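PDB 2FEF: hypothetical protein PA2201 from Pseudomonas aeruginosa, which is of unknown function but may be an immunity protein of the PoNi type, neutralising a PoNe-type bacterial DNase toxin. Local coordinates for residues R202-L207 with A223-S228; S228-F233 with S277-G282; T177-D182 with F210-D215. All blocks are in the same frame, centred on the assembly; numbering follows the deposited sequence.

In the fold
Contact 1 shares a side of the chain's centre with each of the other two, and all three lie in the all-helical C-terminal part related to PoNi immunity proteins. Contacts 1 and 2, with centres about 9 Å apart, are consecutive uses of helix 223-234: its first half receives 202-207, its second half the loop 277-282, and Ser228 belongs to both. Contact 3 sits about 12 Å from contact 1, centre to centre, and is joined to it by Leu180, whose CD2 lies 3.6 Å from Phe204 CD2. Contacts 2 and 3, about 19 Å apart between centres, do not touch. Glu259 OE2 links the first two, hydrogen-bonded to both Tyr225 OH and Tyr230 OH.

Contact 1 of 3, residues R202-L207 with A223-S228; sequences RPFGQL and APYLQS
The backbones of the short helical segment 202-207 and the first turns of helix 223-234 come nearest at Gln206 and Tyr225, whose CA atoms are 6.6 Å apart, and the Tyr225 side chain fills the gap between them. With CG anti to the backbone N (chi1 180°), its ring reaches out from the helix and slides under Leu207. Leu207 CD2 sits almost exactly above the ring centre, 3.6 Å from the centroid of Tyr225, a CH-pi contact only 4° off the ring normal. Along the rim, near the ring plane, Gln206 CB meets Tyr225 CD1 at 3.7 Å and the carbonyl oxygen Pro203 O lies 3.5 Å from Tyr225 CE1. The phenol oxygen Tyr225 OH lies 3.4 Å from Phe204 CD2 and 3.7 Å from Pro203 CG, and is hydrogen-bonded to Glu259 of helix 258-267. Pro203, which follows a cis peptide bond, also lays its CG over the centre of the Phe204 ring. At the more open margin, one water bridges the segments, 3.0 Å from Ser228 OG and more weakly bound to Gln206 NE2. No direct hydrogen bond crosses here; a single tyrosine ring, met over one face and along its edge, docks helix 223-234 against the helix end and 3-10 turn at 202-207, within the PoNi-like helical C-terminal part.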
loop_
_atom_site.group_PDB
_atom_site.type_symbol
_atom_site.label_atom_id
_atom_site.label_comp_id
_atom_site.label_asym_id
_atom_site.label_seq_id
_atom_site.Cartn_x
_atom_site.Cartn_y
_atom_site.Cartn_z
ATOM N N ARG B 202 -23.428 16.305 -18.622
ATOM C CA ARG B 202 -23.175 15.052 -19.361
ATOM C C ARG B 202 -22.732 14.020 -18.312
ATOM O O ARG B 202 -21.628 14.103 -17.816
ATOM C CB ARG B 202 -22.028 15.272 -20.355
ATOM C CG ARG B 202 -22.396 15.959 -21.687
ATOM C CD ARG B 202 -23.058 17.332 -21.580
ATOM N NE ARG B 202 -22.202 18.412 -21.069
ATOM C CZ ARG B 202 -22.423 19.714 -21.285
ATOM N NH1 ARG B 202 -21.606 20.619 -20.763
ATOM N NH2 ARG B 202 -23.461 20.116 -22.018
ATOM N N PRO B 203 -23.563 13.018 -18.003
ATOM C CA PRO B 203 -24.841 12.639 -18.617
ATOM C C PRO B 203 -26.120 13.250 -18.033
ATOM O O PRO B 203 -27.181 13.121 -18.626
ATOM C CB PRO B 203 -24.882 11.125 -18.376
ATOM C CG PRO B 203 -24.237 10.929 -17.034
ATOM C CD PRO B 203 -23.149 12.047 -16.958
ATOM N N PHE B 204 -26.023 13.877 -16.871
ATOM C CA PHE B 204 -27.211 14.106 -16.051
ATOM C C PHE B 204 -28.233 15.146 -16.535
ATOM O O PHE B 204 -29.384 15.126 -16.098
ATOM C CB PHE B 204 -26.792 14.364 -14.605
ATOM C CG PHE B 204 -25.937 13.282 -14.027
ATOM C CD1 PHE B 204 -24.601 13.529 -13.716
ATOM C CD2 PHE B 204 -26.466 12.003 -13.790
ATOM C CE1 PHE B 204 -23.789 12.510 -13.190
ATOM C CE2 PHE B 204 -25.672 11.010 -13.221
ATOM C CZ PHE B 204 -24.351 11.248 -12.948
ATOM N N GLY B 205 -27.819 16.042 -17.436
ATOM C CA GLY B 205 -28.755 16.975 -18.075
ATOM C C GLY B 205 -29.837 16.269 -18.877
ATOM O O GLY B 205 -30.912 16.827 -19.087
ATOM N N GLN B 206 -29.555 15.034 -19.301
ATOM C CA GLN B 206 -30.491 14.212 -20.092
ATOM C C GLN B 206 -31.659 13.654 -19.269
ATOM O O GLN B 206 -32.555 13.008 -19.829
ATOM C CB GLN B 206 -29.739 13.066 -20.808
ATOM C CG GLN B 206 -28.659 13.566 -21.797
ATOM C CD GLN B 206 -29.262 14.325 -22.963
ATOM O OE1 GLN B 206 -29.032 15.524 -23.128
ATOM N NE2 GLN B 206 -30.065 13.639 -23.758
ATOM N N LEU B 207 -31.632 13.908 -17.955
ATOM C CA LEU B 207 -32.742 13.618 -17.042
ATOM C C LEU B 207 -33.792 14.734 -16.991
ATOM O O LEU B 207 -34.855 14.561 -16.368
ATOM C CB LEU B 207 -32.222 13.338 -15.625
ATOM C CG LEU B 207 -31.344 12.081 -15.442
ATOM C CD1 LEU B 207 -30.785 11.955 -14.034
ATOM C CD2 LEU B 207 -32.119 10.821 -15.782
ATOM N N ALA B 223 -35.934 5.095 -20.180
ATOM C CA ALA B 223 -35.370 4.090 -21.079
ATOM C C ALA B 223 -34.383 4.681 -22.127
ATOM O O ALA B 223 -33.289 4.140 -22.294
ATOM C CB ALA B 223 -36.466 3.210 -21.720
ATOM N N PRO B 224 -34.743 5.795 -22.814
ATOM C CA PRO B 224 -33.762 6.445 -23.703
ATOM C C PRO B 224 -32.473 6.890 -22.991
ATOM O O PRO B 224 -31.388 6.751 -23.562
ATOM C CB PRO B 224 -34.538 7.654 -24.253
ATOM C CG PRO B 224 -35.978 7.163 -24.277
ATOM C CD PRO B 224 -36.058 6.461 -22.919
ATOM N N TYR B 225 -32.599 7.375 -21.761
ATOM C CA TYR B 225 -31.446 7.723 -20.924
ATOM C C TYR B 225 -30.508 6.537 -20.690
ATOM O O TYR B 225 -29.289 6.672 -20.865
ATOM C CB TYR B 225 -31.903 8.345 -19.590
ATOM C CG TYR B 225 -30.759 8.733 -18.658
ATOM C CD1 TYR B 225 -30.095 9.939 -18.815
ATOM C CD2 TYR B 225 -30.362 7.873 -17.595
ATOM C CE1 TYR B 225 -29.050 10.299 -17.940
ATOM C CE2 TYR B 225 -29.327 8.228 -16.715
ATOM C CZ TYR B 225 -28.679 9.448 -16.901
ATOM O OH TYR B 225 -27.635 9.795 -16.043
ATOM N N LEU B 226 -31.061 5.380 -20.297
ATOM C CA LEU B 226 -30.243 4.182 -20.123
ATOM C C LEU B 226 -29.571 3.726 -21.421
ATOM O O LEU B 226 -28.427 3.270 -21.395
ATOM C CB LEU B 226 -31.073 3.005 -19.573
ATOM C CG LEU B 226 -31.367 2.960 -18.082
ATOM C CD1 LEU B 226 -32.197 1.746 -17.732
ATOM C CD2 LEU B 226 -30.035 2.947 -17.297
ATOM N N GLN B 227 -30.288 3.791 -22.544
ATOM C CA GLN B 227 -29.723 3.375 -23.829
ATOM C C GLN B 227 -28.583 4.281 -24.267
ATOM O O GLN B 227 -27.522 3.795 -24.659
ATOM C CB GLN B 227 -30.796 3.327 -24.932
ATOM C CG GLN B 227 -30.266 2.921 -26.364
ATOM C CD GLN B 227 -29.629 1.538 -26.406
ATOM O OE1 GLN B 227 -29.856 0.714 -25.518
ATOM N NE2 GLN B 227 -28.812 1.282 -27.434
ATOM N N SER B 228 -28.808 5.595 -24.201
ATOM C CA SER B 228 -27.856 6.547 -24.737
ATOM C C SER B 228 -26.708 6.852 -23.776
ATOM O O SER B 228 -25.557 6.946 -24.214
ATOM C CB SER B 228 -28.567 7.827 -25.175
ATOM O OG SER B 228 -28.828 8.681 -24.076
HETATM O O HOH W 1 -31.281 10.442 -23.776
#

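Contact 2 of 3, residues S228-F233 with S277-G282; sequences SQYREF and SPHYLG
Tyr230 and His279 both place CG beside the backbone N and anti to the carbonyl carbon (chi1 -77° and -55°), and these torsions bring the CB of the tyrosine over the imidazole while the two rings pass obliquely. Tyr230 CB stands 3.8 Å from the centroid of the His279 ring, over its face, a CH-pi contact displaced toward the rim; the closest pair is Tyr230 CB with His279 CG at 3.6 Å. The rings themselves have their centroids 5.7 Å apart and their planes at 47°, and Tyr230 CD2 passes His279 CB at 4.0 Å. Farther along the imidazole, His279 NE2 lies 3.7 Å from Arg231 CA, which approaches obliquely; the arginine chain then leads away from the histidine. Neither aromatic group spends its polar atoms on the other. Tyr230 OH is hydrogen-bonded to Glu259 and Trp253, while His279 ND1 is hydrogen-bonded to the carbonyl oxygen of Trp255, whose ring also meets the imidazole. The ND1 bond orients the imidazole, the OH bonds hold the end of the tyrosine, and together they tie both residues to 253-259. The histidine is presented by a compact loop: a type I beta turn runs from Ser277 to Tyr280, with Tyr280 N bonded to Ser277 O, and inside it Ser277 OG accepts from His279 N at 3.0 Å, forming an ST turn. Helix 223-234 carries a wider pi-type turn at 228-231, the stretch that contains Tyr230. The contact thus joins a pi-type helical turn to an ST turn within a type I beta turn, in the loop that leads into helix 282-292, whose N-cap position is Leu281.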
loop_
_atom_site.group_PDB
_atom_site.type_symbol
_atom_site.label_atom_id
_atom_site.label_comp_id
_atom_site.label_asym_id
_atom_site.label_seq_id
_atom_site.Cartn_x
_atom_site.Cartn_y
_atom_site.Cartn_z
ATOM N N SER B 228 -28.808 5.595 -24.201
ATOM C CA SER B 228 -27.856 6.547 -24.737
ATOM C C SER B 228 -26.708 6.852 -23.776
ATOM O O SER B 228 -25.557 6.946 -24.214
ATOM C CB SER B 228 -28.567 7.827 -25.175
ATOM O OG SER B 228 -28.828 8.681 -24.076
ATOM N N GLN B 229 -26.993 6.977 -22.475
ATOM C CA GLN B 229 -25.935 7.400 -21.566
ATOM C C GLN B 229 -25.147 6.253 -20.937
ATOM O O GLN B 229 -24.092 6.476 -20.342
ATOM C CB GLN B 229 -26.459 8.401 -20.501
ATOM C CG GLN B 229 -27.097 9.699 -21.076
ATOM C CD GLN B 229 -26.210 10.382 -22.089
ATOM O OE1 GLN B 229 -25.026 10.656 -21.822
ATOM N NE2 GLN B 229 -26.761 10.634 -23.274
ATOM N N TYR B 230 -25.648 5.020 -21.090
ATOM C CA TYR B 230 -24.959 3.874 -20.515
ATOM C C TYR B 230 -24.591 2.922 -21.627
ATOM O O TYR B 230 -23.426 2.794 -21.934
ATOM C CB TYR B 230 -25.790 3.184 -19.423
ATOM C CG TYR B 230 -25.740 3.959 -18.152
ATOM C CD1 TYR B 230 -26.589 5.050 -17.940
ATOM C CD2 TYR B 230 -24.763 3.673 -17.190
ATOM C CE1 TYR B 230 -26.485 5.826 -16.765
ATOM C CE2 TYR B 230 -24.665 4.423 -16.012
ATOM C CZ TYR B 230 -25.513 5.495 -15.815
ATOM O OH TYR B 230 -25.400 6.202 -14.651
ATOM N N ARG B 231 -25.589 2.304 -22.273
ATOM C CA ARG B 231 -25.286 1.264 -23.233
ATOM C C ARG B 231 -24.443 1.781 -24.402
ATOM O O ARG B 231 -23.427 1.170 -24.715
ATOM C CB ARG B 231 -26.545 0.516 -23.713
ATOM C CG ARG B 231 -26.190 -0.697 -24.595
ATOM C CD ARG B 231 -27.389 -1.533 -24.944
ATOM N NE ARG B 231 -27.240 -2.121 -26.283
ATOM C CZ ARG B 231 -28.245 -2.418 -27.111
ATOM N NH1 ARG B 231 -29.518 -2.209 -26.760
ATOM N NH2 ARG B 231 -27.969 -2.926 -28.305
ATOM N N GLU B 232 -24.859 2.891 -25.018
ATOM C CA GLU B 232 -24.129 3.463 -26.157
ATOM C C GLU B 232 -22.787 4.088 -25.774
ATOM O O GLU B 232 -21.842 4.137 -26.590
ATOM C CB GLU B 232 -25.016 4.462 -26.912
ATOM C CG GLU B 232 -26.118 3.736 -27.687
ATOM C CD GLU B 232 -27.181 4.658 -28.294
ATOM O OE1 GLU B 232 -27.098 5.901 -28.178
ATOM O OE2 GLU B 232 -28.116 4.114 -28.921
ATOM N N PHE B 233 -22.700 4.568 -24.545
ATOM C CA PHE B 233 -21.448 5.119 -24.043
ATOM C C PHE B 233 -20.416 3.992 -23.868
ATOM O O PHE B 233 -19.293 4.089 -24.355
ATOM C CB PHE B 233 -21.668 5.826 -22.699
ATOM C CG PHE B 233 -20.385 6.332 -22.088
ATOM C CD1 PHE B 233 -19.687 7.363 -22.701
ATOM C CD2 PHE B 233 -19.852 5.741 -20.954
ATOM C CE1 PHE B 233 -18.480 7.821 -22.171
ATOM C CE2 PHE B 233 -18.642 6.188 -20.414
ATOM C CZ PHE B 233 -17.964 7.243 -21.016
ATOM N N SER B 277 -31.912 -3.432 -19.479
ATOM C CA SER B 277 -30.586 -2.754 -19.503
ATOM C C SER B 277 -29.573 -3.478 -18.628
ATOM O O SER B 277 -29.845 -3.719 -17.454
ATOM C CB SER B 277 -30.674 -1.302 -19.052
ATOM O OG SER B 277 -29.328 -0.819 -18.911
ATOM N N PRO B 278 -28.413 -3.837 -19.194
ATOM C CA PRO B 278 -27.331 -4.470 -18.435
ATOM C C PRO B 278 -26.714 -3.550 -17.378
ATOM O O PRO B 278 -25.887 -4.005 -16.565
ATOM C CB PRO B 278 -26.296 -4.823 -19.507
ATOM C CG PRO B 278 -26.655 -4.020 -20.698
ATOM C CD PRO B 278 -28.103 -3.721 -20.635
ATOM N N HIS B 279 -27.162 -2.295 -17.368
ATOM C CA HIS B 279 -26.664 -1.279 -16.424
ATOM C C HIS B 279 -27.643 -1.000 -15.277
ATOM O O HIS B 279 -27.323 -0.252 -14.365
ATOM C CB HIS B 279 -26.327 0.013 -17.180
ATOM C CG HIS B 279 -25.368 -0.198 -18.325
ATOM N ND1 HIS B 279 -23.993 -0.150 -18.176
ATOM C CD2 HIS B 279 -25.593 -0.513 -19.621
ATOM C CE1 HIS B 279 -23.421 -0.407 -19.340
ATOM N NE2 HIS B 279 -24.366 -0.615 -20.233
ATOM N N TYR B 280 -28.833 -1.596 -15.322
ATOM C CA TYR B 280 -29.870 -1.353 -14.325
ATOM C C TYR B 280 -29.758 -2.382 -13.195
ATOM O O TYR B 280 -29.595 -3.591 -13.434
ATOM C CB TYR B 280 -31.274 -1.488 -15.002
ATOM C CG TYR B 280 -32.440 -1.084 -14.125
ATOM C CD1 TYR B 280 -32.710 0.262 -13.867
ATOM C CD2 TYR B 280 -33.292 -2.051 -13.565
ATOM C CE1 TYR B 280 -33.770 0.636 -13.055
ATOM C CE2 TYR B 280 -34.366 -1.688 -12.763
ATOM C CZ TYR B 280 -34.610 -0.331 -12.519
ATOM O OH TYR B 280 -35.674 0.031 -11.713
ATOM N N LEU B 281 -29.939 -1.945 -11.963
ATOM C CA LEU B 281 -29.781 -2.865 -10.823
ATOM C C LEU B 281 -31.126 -3.363 -10.307
ATOM O O LEU B 281 -31.490 -3.133 -9.140
ATOM C CB LEU B 281 -28.988 -2.142 -9.706
ATOM C CG LEU B 281 -27.528 -1.880 -10.116
ATOM C CD1 LEU B 281 -26.943 -0.715 -9.271
ATOM C CD2 LEU B 281 -26.724 -3.161 -9.945
ATOM N N GLY B 282 -31.847 -4.083 -11.170
ATOM C CA GLY B 282 -33.165 -4.622 -10.819
ATOM C C GLY B 282 -33.192 -5.439 -9.542
ATOM O O GLY B 282 -34.133 -5.320 -8.770
#

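Contact 3 of 3, residues T177-D182 with F210-D215; sequences TDRLLD and FFEEAD
Arg179 NH1 donates to Glu212 OE2 over 2.9 Å in a nearly straight salt-bridge bond, with an N-H...O angle of 170°. The oxygen lies in the guanidinium plane, at its edge, while the nitrogen meets the carboxylate on the anti side of OE2; the two planes are steeply inclined to each other, and this is a single-pronged bridge, not a flat paired one. Arg179 NE has a second partner outside the segments, the carbonyl oxygen of Ser195. Behind the charge, the aliphatic part of the arginine runs over one face of Phe211. Arg179 CG is 4.1 Å from the ring centroid of Phe211, a CH-pi contact over the face, and Arg179 CD comes within 3.4 Å of Phe211 CD1, near the rim. A bend at chi3 (-78°) turns the guanidinium off the ring, its plane 84° from that of Phe211, toward Glu212. Leu180 CD1 lies at the edge of the same ring, 4.0 Å from Phe211 CZ, and carries the apolar part of the contact one residue further along helix 179-189. One arginine therefore does two jobs between helices 179-189 and 208-213: its methylenes cover an aromatic face, and its cation, anchored through NE as well, is probably steadied by the exposed Glu212 carboxylate.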
loop_
_atom_site.group_PDB
_atom_site.type_symbol
_atom_site.label_atom_id
_atom_site.label_comp_id
_atom_site.label_asym_id
_atom_site.label_seq_id
_atom_site.Cartn_x
_atom_site.Cartn_y
_atom_site.Cartn_z
ATOM N N THR B 177 -25.986 20.305 -3.055
ATOM C CA THR B 177 -26.570 19.268 -3.862
ATOM C C THR B 177 -27.207 19.921 -5.092
ATOM O O THR B 177 -27.603 21.101 -5.031
ATOM C CB THR B 177 -27.667 18.537 -3.066
ATOM O OG1 THR B 177 -28.530 19.508 -2.453
ATOM C CG2 THR B 177 -27.051 17.675 -1.971
ATOM N N ASP B 178 -27.280 19.166 -6.192
ATOM C CA ASP B 178 -27.967 19.596 -7.408
ATOM C C ASP B 178 -29.297 18.865 -7.599
ATOM O O ASP B 178 -29.755 18.177 -6.683
ATOM C CB ASP B 178 -27.043 19.460 -8.640
ATOM C CG ASP B 178 -26.844 18.018 -9.101
ATOM O OD1 ASP B 178 -27.065 17.054 -8.320
ATOM O OD2 ASP B 178 -26.418 17.849 -10.273
ATOM N N ARG B 179 -29.922 19.000 -8.769
ATOM C CA ARG B 179 -31.283 18.499 -8.947
ATOM C C ARG B 179 -31.380 16.993 -8.678
ATOM O O ARG B 179 -32.222 16.545 -7.891
ATOM C CB ARG B 179 -31.814 18.817 -10.338
ATOM C CG ARG B 179 -33.274 18.318 -10.564
ATOM C CD ARG B 179 -33.860 18.872 -11.842
ATOM N NE ARG B 179 -34.286 20.256 -11.697
ATOM C CZ ARG B 179 -34.805 20.987 -12.685
ATOM N NH1 ARG B 179 -34.939 20.461 -13.894
ATOM N NH2 ARG B 179 -35.184 22.246 -12.460
ATOM N N LEU B 180 -30.500 16.229 -9.311
ATOM C CA LEU B 180 -30.505 14.769 -9.130
ATOM C C LEU B 180 -30.271 14.357 -7.671
ATOM O O LEU B 180 -31.020 13.541 -7.128
ATOM C CB LEU B 180 -29.498 14.063 -10.062
ATOM C CG LEU B 180 -29.329 12.553 -9.802
ATOM C CD1 LEU B 180 -30.620 11.754 -10.061
ATOM C CD2 LEU B 180 -28.168 11.980 -10.593
ATOM N N LEU B 181 -29.256 14.929 -7.036
ATOM C CA LEU B 181 -28.985 14.575 -5.634
ATOM C C LEU B 181 -30.177 14.946 -4.745
ATOM O O LEU B 181 -30.513 14.193 -3.810
ATOM C CB LEU B 181 -27.687 15.230 -5.103
ATOM C CG LEU B 181 -26.362 14.778 -5.750
ATOM C CD1 LEU B 181 -25.139 15.568 -5.179
ATOM C CD2 LEU B 181 -26.173 13.223 -5.703
ATOM N N ASP B 182 -30.816 16.086 -5.027
ATOM C CA ASP B 182 -32.045 16.458 -4.315
ATOM C C ASP B 182 -33.198 15.458 -4.512
ATOM O O ASP B 182 -33.869 15.098 -3.529
ATOM C CB ASP B 182 -32.510 17.877 -4.667
ATOM C CG ASP B 182 -31.647 18.968 -4.017
ATOM O OD1 ASP B 182 -30.782 18.646 -3.173
ATOM O OD2 ASP B 182 -31.858 20.160 -4.353
ATOM N N PHE B 210 -37.403 13.901 -17.712
ATOM C CA PHE B 210 -37.997 13.104 -16.642
ATOM C C PHE B 210 -38.386 13.976 -15.430
ATOM O O PHE B 210 -39.465 13.813 -14.841
ATOM C CB PHE B 210 -37.046 11.971 -16.231
ATOM C CG PHE B 210 -37.438 11.287 -14.950
ATOM C CD1 PHE B 210 -38.385 10.282 -14.955
ATOM C CD2 PHE B 210 -36.866 11.664 -13.737
ATOM C CE1 PHE B 210 -38.754 9.661 -13.779
ATOM C CE2 PHE B 210 -37.239 11.039 -12.552
ATOM C CZ PHE B 210 -38.182 10.035 -12.581
ATOM N N PHE B 211 -37.500 14.892 -15.053
ATOM C CA PHE B 211 -37.744 15.738 -13.894
ATOM C C PHE B 211 -38.885 16.742 -14.105
ATOM O O PHE B 211 -39.687 16.994 -13.191
ATOM C CB PHE B 211 -36.467 16.480 -13.515
ATOM C CG PHE B 211 -35.406 15.600 -12.890
ATOM C CD1 PHE B 211 -34.060 15.794 -13.200
ATOM C CD2 PHE B 211 -35.751 14.606 -11.982
ATOM C CE1 PHE B 211 -33.065 15.012 -12.615
ATOM C CE2 PHE B 211 -34.769 13.797 -11.395
ATOM C CZ PHE B 211 -33.428 14.001 -11.713
ATOM N N GLU B 212 -38.947 17.299 -15.313
ATOM C CA GLU B 212 -39.815 18.450 -15.612
ATOM C C GLU B 212 -41.130 18.073 -16.284
ATOM O O GLU B 212 -42.176 18.673 -15.994
ATOM C CB GLU B 212 -39.062 19.468 -16.474
ATOM C CG GLU B 212 -37.834 20.079 -15.788
ATOM C CD GLU B 212 -37.132 21.134 -16.634
ATOM O OE1 GLU B 212 -37.541 21.356 -17.795
ATOM O OE2 GLU B 212 -36.166 21.752 -16.128
ATOM N N GLU B 213 -41.077 17.091 -17.180
ATOM C CA GLU B 213 -42.235 16.707 -17.999
ATOM C C GLU B 213 -42.798 15.322 -17.637
ATOM O O GLU B 213 -43.866 14.944 -18.127
ATOM C CB GLU B 213 -41.868 16.740 -19.498
ATOM C CG GLU B 213 -41.261 18.050 -20.007
ATOM N N ALA B 214 -42.075 14.577 -16.789
ATOM C CA ALA B 214 -42.385 13.168 -16.467
ATOM C C ALA B 214 -43.387 12.961 -15.321
ATOM O O ALA B 214 -43.316 13.628 -14.282
ATOM N N ASP B 215 -44.309 12.021 -15.527
ATOM C CA ASP B 215 -45.391 11.733 -14.573
ATOM C C ASP B 215 -44.959 10.913 -13.334
ATOM O O ASP B 215 -45.616 10.974 -12.285
ATOM C CB ASP B 215 -46.543 11.017 -15.294
#